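Local coordinates for cell division control protein 73 (Saccharomyces cerevisiae, PDB 3V46) that serves, as a subunit of the PAF1 complex, in transcription by RNA polymerase II and the histone modification coupled to it, its Ras-like C-terminal domain promoting association with chromatin, at residues P128-V131 against Q132-V136; E161-L164 against I165-G168. One frame throughout, in Å; residues are numbered along the deposited sequence. Where two conformers were deposited one is given.

How the contacts relate
Both contacts are local, each made within one continuous run of chain that includes a helix end, in the C-terminal domain, which has a Ras-like fold but does not bind GTP. Contact 1 takes in the short helix 129-133 that links strand 116-122 to the edge strand 136-141; contact 2 is the C-terminal end of the long helix 149-166, which follows that edge strand in the chain. Their centres lie 23 Å apart and their nearest atoms about 8 Å, without touching. Each marks a place where a helix gives way to irregular backbone: contact 1 with a tryptophan packed back against His130 and Val131, contact 2 by a Schellman motif closed with glycine.

Contact 1: residues P128-V131 against Q132-V136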
loop_
_atom_site.group_PDB
_atom_site.type_symbol
_atom_site.label_atom_id
_atom_site.label_comp_id
_atom_site.label_asym_id
_atom_site.label_seq_id
_atom_site.Cartn_x
_atom_site.Cartn_y
_atom_site.Cartn_z
ATOM N N PRO A 128 13.768 0.860 10.815
ATOM C CA PRO A 128 15.124 1.204 10.368
ATOM C C PRO A 128 15.300 2.726 10.315
ATOM O O PRO A 128 14.366 3.438 9.964
ATOM C CB PRO A 128 15.199 0.589 8.965
ATOM C CG PRO A 128 14.202 -0.525 8.986
ATOM C CD PRO A 128 13.096 -0.075 9.895
ATOM N N GLN A 129 16.472 3.233 10.673
ATOM C CA GLN A 129 16.642 4.676 10.719
ATOM C C GLN A 129 16.318 5.337 9.379
ATOM O O GLN A 129 15.691 6.395 9.350
ATOM C CB GLN A 129 18.059 5.060 11.157
ATOM C CG GLN A 129 18.206 6.554 11.428
ATOM C CD GLN A 129 17.334 7.025 12.581
ATOM O OE1 GLN A 129 16.477 7.891 12.413
ATOM N NE2 GLN A 129 17.554 6.457 13.761
ATOM N N HIS A 130 16.738 4.728 8.272
ATOM C CA HIS A 130 16.530 5.366 6.979
ATOM C C HIS A 130 15.044 5.435 6.656
ATOM O O HIS A 130 14.593 6.381 6.017
ATOM C CB HIS A 130 17.321 4.684 5.853
ATOM C CG HIS A 130 16.991 3.240 5.662
ATOM N ND1 HIS A 130 17.483 2.249 6.484
ATOM C CD2 HIS A 130 16.237 2.615 4.726
ATOM C CE1 HIS A 130 17.030 1.076 6.073
ATOM N NE2 HIS A 130 16.276 1.272 5.009
ATOM N N VAL A 131 14.283 4.440 7.111
ATOM C CA VAL A 131 12.828 4.447 6.916
ATOM C C VAL A 131 12.159 5.528 7.776
ATOM O O VAL A 131 11.212 6.195 7.350
ATOM C CB VAL A 131 12.229 3.058 7.216
ATOM C CG1 VAL A 131 10.705 3.091 7.155
ATOM C CG2 VAL A 131 12.780 2.018 6.238
ATOM N N GLN A 132 12.639 5.715 8.994
ATOM C CA GLN A 132 12.103 6.758 9.851
ATOM C C GLN A 132 12.201 8.120 9.162
ATOM O O GLN A 132 11.312 8.961 9.301
ATOM C CB GLN A 132 12.856 6.794 11.181
ATOM C CG GLN A 132 12.097 7.500 12.285
ATOM C CD GLN A 132 10.923 6.690 12.785
ATOM O OE1 GLN A 132 11.092 5.706 13.499
ATOM N NE2 GLN A 132 9.723 7.093 12.399
ATOM N N GLN A 133 13.276 8.338 8.409
ATOM C CA GLN A 133 13.474 9.628 7.754
ATOM C C GLN A 133 12.603 9.814 6.515
ATOM O O GLN A 133 12.308 10.939 6.128
ATOM C CB GLN A 133 14.947 9.834 7.386
ATOM C CG GLN A 133 15.892 9.798 8.581
ATOM C CD GLN A 133 15.373 10.631 9.732
ATOM O OE1 GLN A 133 15.073 11.815 9.564
ATOM N NE2 GLN A 133 15.256 10.018 10.910
ATOM N N TRP A 134 12.194 8.717 5.887
ATOM C CA TRP A 134 11.322 8.821 4.721
ATOM C C TRP A 134 9.997 9.441 5.102
ATOM O O TRP A 134 9.482 9.211 6.208
ATOM C CB TRP A 134 11.031 7.457 4.107
ATOM C CG TRP A 134 12.206 6.765 3.480
ATOM C CD1 TRP A 134 13.432 7.302 3.188
ATOM C CD2 TRP A 134 12.267 5.389 3.082
ATOM N NE1 TRP A 134 14.248 6.339 2.635
ATOM C CE2 TRP A 134 13.552 5.163 2.549
ATOM C CE3 TRP A 134 11.355 4.330 3.116
ATOM C CZ2 TRP A 134 13.948 3.917 2.065
ATOM C CZ3 TRP A 134 11.751 3.095 2.631
ATOM C CH2 TRP A 134 13.033 2.899 2.115
ATOM N N ASN A 135 9.449 10.208 4.162
ATOM C CA ASN A 135 8.119 10.771 4.270
ATOM C C ASN A 135 7.070 9.708 3.989
ATOM O O ASN A 135 6.326 9.800 3.009
ATOM C CB ASN A 135 7.972 11.904 3.262
ATOM C CG ASN A 135 6.640 12.634 3.381
ATOM O OD1 ASN A 135 6.126 12.841 4.477
ATOM N ND2 ASN A 135 6.085 13.034 2.247
ATOM N N VAL A 136 7.043 8.695 4.844
ATOM C CA VAL A 136 6.042 7.641 4.781
ATOM C C VAL A 136 5.328 7.525 6.128
ATOM O O VAL A 136 5.879 7.850 7.185
ATOM C CB VAL A 136 6.653 6.256 4.380
ATOM C CG1 VAL A 136 7.374 6.355 3.039
ATOM C CG2 VAL A 136 7.563 5.709 5.471
#
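His130 and Trp134, one helical turn apart, lie side by side and meet as an offset edge-to-face pair: the imidazole turns its edge to the indole face, with ring centroids 5.5 Å apart and planes at 76°. The touching atom is His130 CD2, 3.7 Å from Trp134 CZ2. His130 CG sits between its own backbone N and carbonyl carbon (chi1 59°), which carries the ring alongside the indole, and its NE2 is hydrogen-bonded to Gly95 O. Val131 comes in obliquely, its CG2 over the face of the six-membered ring in a CH-pi contact, 4.2 Å from the centroid. The carbonyl O of His130 lies above the indole as well, offset toward its rim and 3.2 Å from Trp134 CD1. A serine in place of Trp134 would probably leave the His130 edge and the Val131 methyl without the flat surface they pack on.

On another side of the helix, Gln133 NE2 donates to Gln129 OE1 at 2.9 Å, in the plane of the accepting carbonyl but bent at the hydrogen (136°). In the backbone, the bond from Gln132 N to Pro128 O, 3.0 Å long, starts the helix at its N-cap, whereas those that Trp134 N gives to His130 O and Val131 O are weak as the helix ends.

This short helix is the crossover of a beta-alpha-beta unit joining strand 116-122 to strand 136-141. Val131 and Val136 rest on Tyr119 of the first strand, while Trp134 packs on Pro108 of helix 108-114 and meets the ring of Phe100 edge-to-face.

Contact 2: residues E161-L164 against I165-G168; sequences EKEL and ISRG
Regular alpha-helical bonds run from Ile165 N to Glu161 O and from Ser166 N to Lys162 O, both 3.0 Å, before the helix closes at Arg167. There Arg167 N bonds to Glu163 O and, weakly, to Leu164 O. Gly168 then leaves helical geometry with phi at 102°, in a Schellman motif whose positive phi would press any side chain against the preceding carbonyl O.

Glu163 O is gripped twice, because Ser166 OG also donates to it at 2.7 Å. Ser166 holds OG between its backbone N and carbonyl carbon (chi1 78°), which swings the hydroxyl back over the last turn. The carboxylate of Glu163 and the guanidinium of Arg167 have their planes turned 72° apart, and no salt bridge forms. A water spans them instead, donating to Glu163 OE2 at 2.6 Å and accepting from Arg167 NH1, at the guanidinium edge, at 2.9 Å. It is the aliphatic part of the arginine, not NH1, that touches the acid, with Arg167 CD 3.6 Å from Glu163 OE2; NH1 is also hydrogen-bonded to Val88 O, its main protein partner. Farther back, Ile165 lies alongside Glu161, its CD1 4.1 Å from Glu161 CG.

This turn ends helix 149-166, the last helix of the Ras-like domain. Glu161 and Leu164 pack on Phe61, in the loop between strands 54-59 and 68-73, where Glu161 OE2 accepts from Arg63 N; Arg167 reaches the start of strand 88-92 through Val88.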
loop_
_atom_site.group_PDB
_atom_site.type_symbol
_atom_site.label_atom_id
_atom_site.label_comp_id
_atom_site.label_asym_id
_atom_site.label_seq_id
_atom_site.Cartn_x
_atom_site.Cartn_y
_atom_site.Cartn_z
ATOM N N GLU A 161 -8.358 7.760 1.379
ATOM C CA GLU A 161 -9.431 8.596 0.852
ATOM C C GLU A 161 -8.973 10.048 0.739
ATOM O O GLU A 161 -9.197 10.702 -0.275
ATOM C CB GLU A 161 -10.659 8.503 1.762
ATOM C CG GLU A 161 -11.850 9.287 1.291
ATOM C CD GLU A 161 -13.006 9.175 2.253
ATOM O OE1 GLU A 161 -12.789 9.361 3.472
ATOM O OE2 GLU A 161 -14.124 8.883 1.798
ATOM N N LYS A 162 -8.323 10.535 1.789
ATOM C CA LYS A 162 -7.810 11.896 1.842
ATOM C C LYS A 162 -6.794 12.117 0.728
ATOM O O LYS A 162 -6.786 13.162 0.057
ATOM C CB LYS A 162 -7.159 12.113 3.205
ATOM C CG LYS A 162 -6.557 13.486 3.440
ATOM C CD LYS A 162 -5.995 13.590 4.859
ATOM C CE LYS A 162 -6.968 13.010 5.892
ATOM N NZ LYS A 162 -6.414 13.037 7.277
ATOM N N GLU A 163 -5.940 11.123 0.522
ATOM C CA GLU A 163 -4.920 11.227 -0.499
ATOM C C GLU A 163 -5.574 11.277 -1.880
ATOM O O GLU A 163 -5.192 12.094 -2.709
ATOM C CB GLU A 163 -3.921 10.071 -0.390
ATOM C CG GLU A 163 -2.822 10.063 -1.446
ATOM C CD GLU A 163 -1.869 11.246 -1.342
ATOM O OE1 GLU A 163 -1.895 11.963 -0.318
ATOM O OE2 GLU A 163 -1.086 11.462 -2.297
ATOM N N LEU A 164 -6.576 10.429 -2.120
ATOM C CA LEU A 164 -7.258 10.423 -3.417
ATOM C C LEU A 164 -7.919 11.768 -3.710
ATOM O O LEU A 164 -7.823 12.297 -4.815
ATOM C CB LEU A 164 -8.303 9.312 -3.483
ATOM C CG LEU A 164 -7.740 7.896 -3.471
ATOM C CD1 LEU A 164 -8.866 6.892 -3.401
ATOM C CD2 LEU A 164 -6.895 7.668 -4.703
ATOM N N ILE A 165 -8.591 12.326 -2.716
ATOM C CA ILE A 165 -9.259 13.606 -2.895
ATOM C C ILE A 165 -8.222 14.677 -3.238
ATOM O O ILE A 165 -8.450 15.515 -4.106
ATOM C CB ILE A 165 -10.082 13.965 -1.650
ATOM C CG1 ILE A 165 -11.335 13.083 -1.600
ATOM C CG2 ILE A 165 -10.495 15.445 -1.654
ATOM C CD1 ILE A 165 -12.039 13.092 -0.272
ATOM N N SER A 166 -7.062 14.617 -2.593
ATOM C CA SER A 166 -6.014 15.601 -2.861
ATOM C C SER A 166 -5.422 15.430 -4.259
ATOM O O SER A 166 -4.975 16.412 -4.862
ATOM C CB SER A 166 -4.918 15.550 -1.796
ATOM O OG SER A 166 -4.040 14.459 -1.996
ATOM N N ARG A 167 -5.436 14.199 -4.782
ATOM C CA ARG A 167 -4.914 13.929 -6.125
ATOM C C ARG A 167 -5.994 14.123 -7.192
ATOM O O ARG A 167 -5.762 13.850 -8.373
ATOM C CB ARG A 167 -4.351 12.504 -6.241
ATOM C CG ARG A 167 -3.284 12.110 -5.220
ATOM C CD ARG A 167 -1.853 12.372 -5.688
ATOM N NE ARG A 167 -1.609 11.989 -7.079
ATOM C CZ ARG A 167 -0.970 10.887 -7.471
ATOM N NH1 ARG A 167 -0.491 10.035 -6.580
ATOM N NH2 ARG A 167 -0.800 10.648 -8.765
ATOM N N GLY A 168 -7.180 14.557 -6.773
ATOM C CA GLY A 168 -8.201 14.995 -7.711
ATOM C C GLY A 168 -9.327 14.025 -8.000
ATOM O O GLY A 168 -10.228 14.333 -8.779
HETATM O O HOH W 1 -0.475 9.413 -3.738
#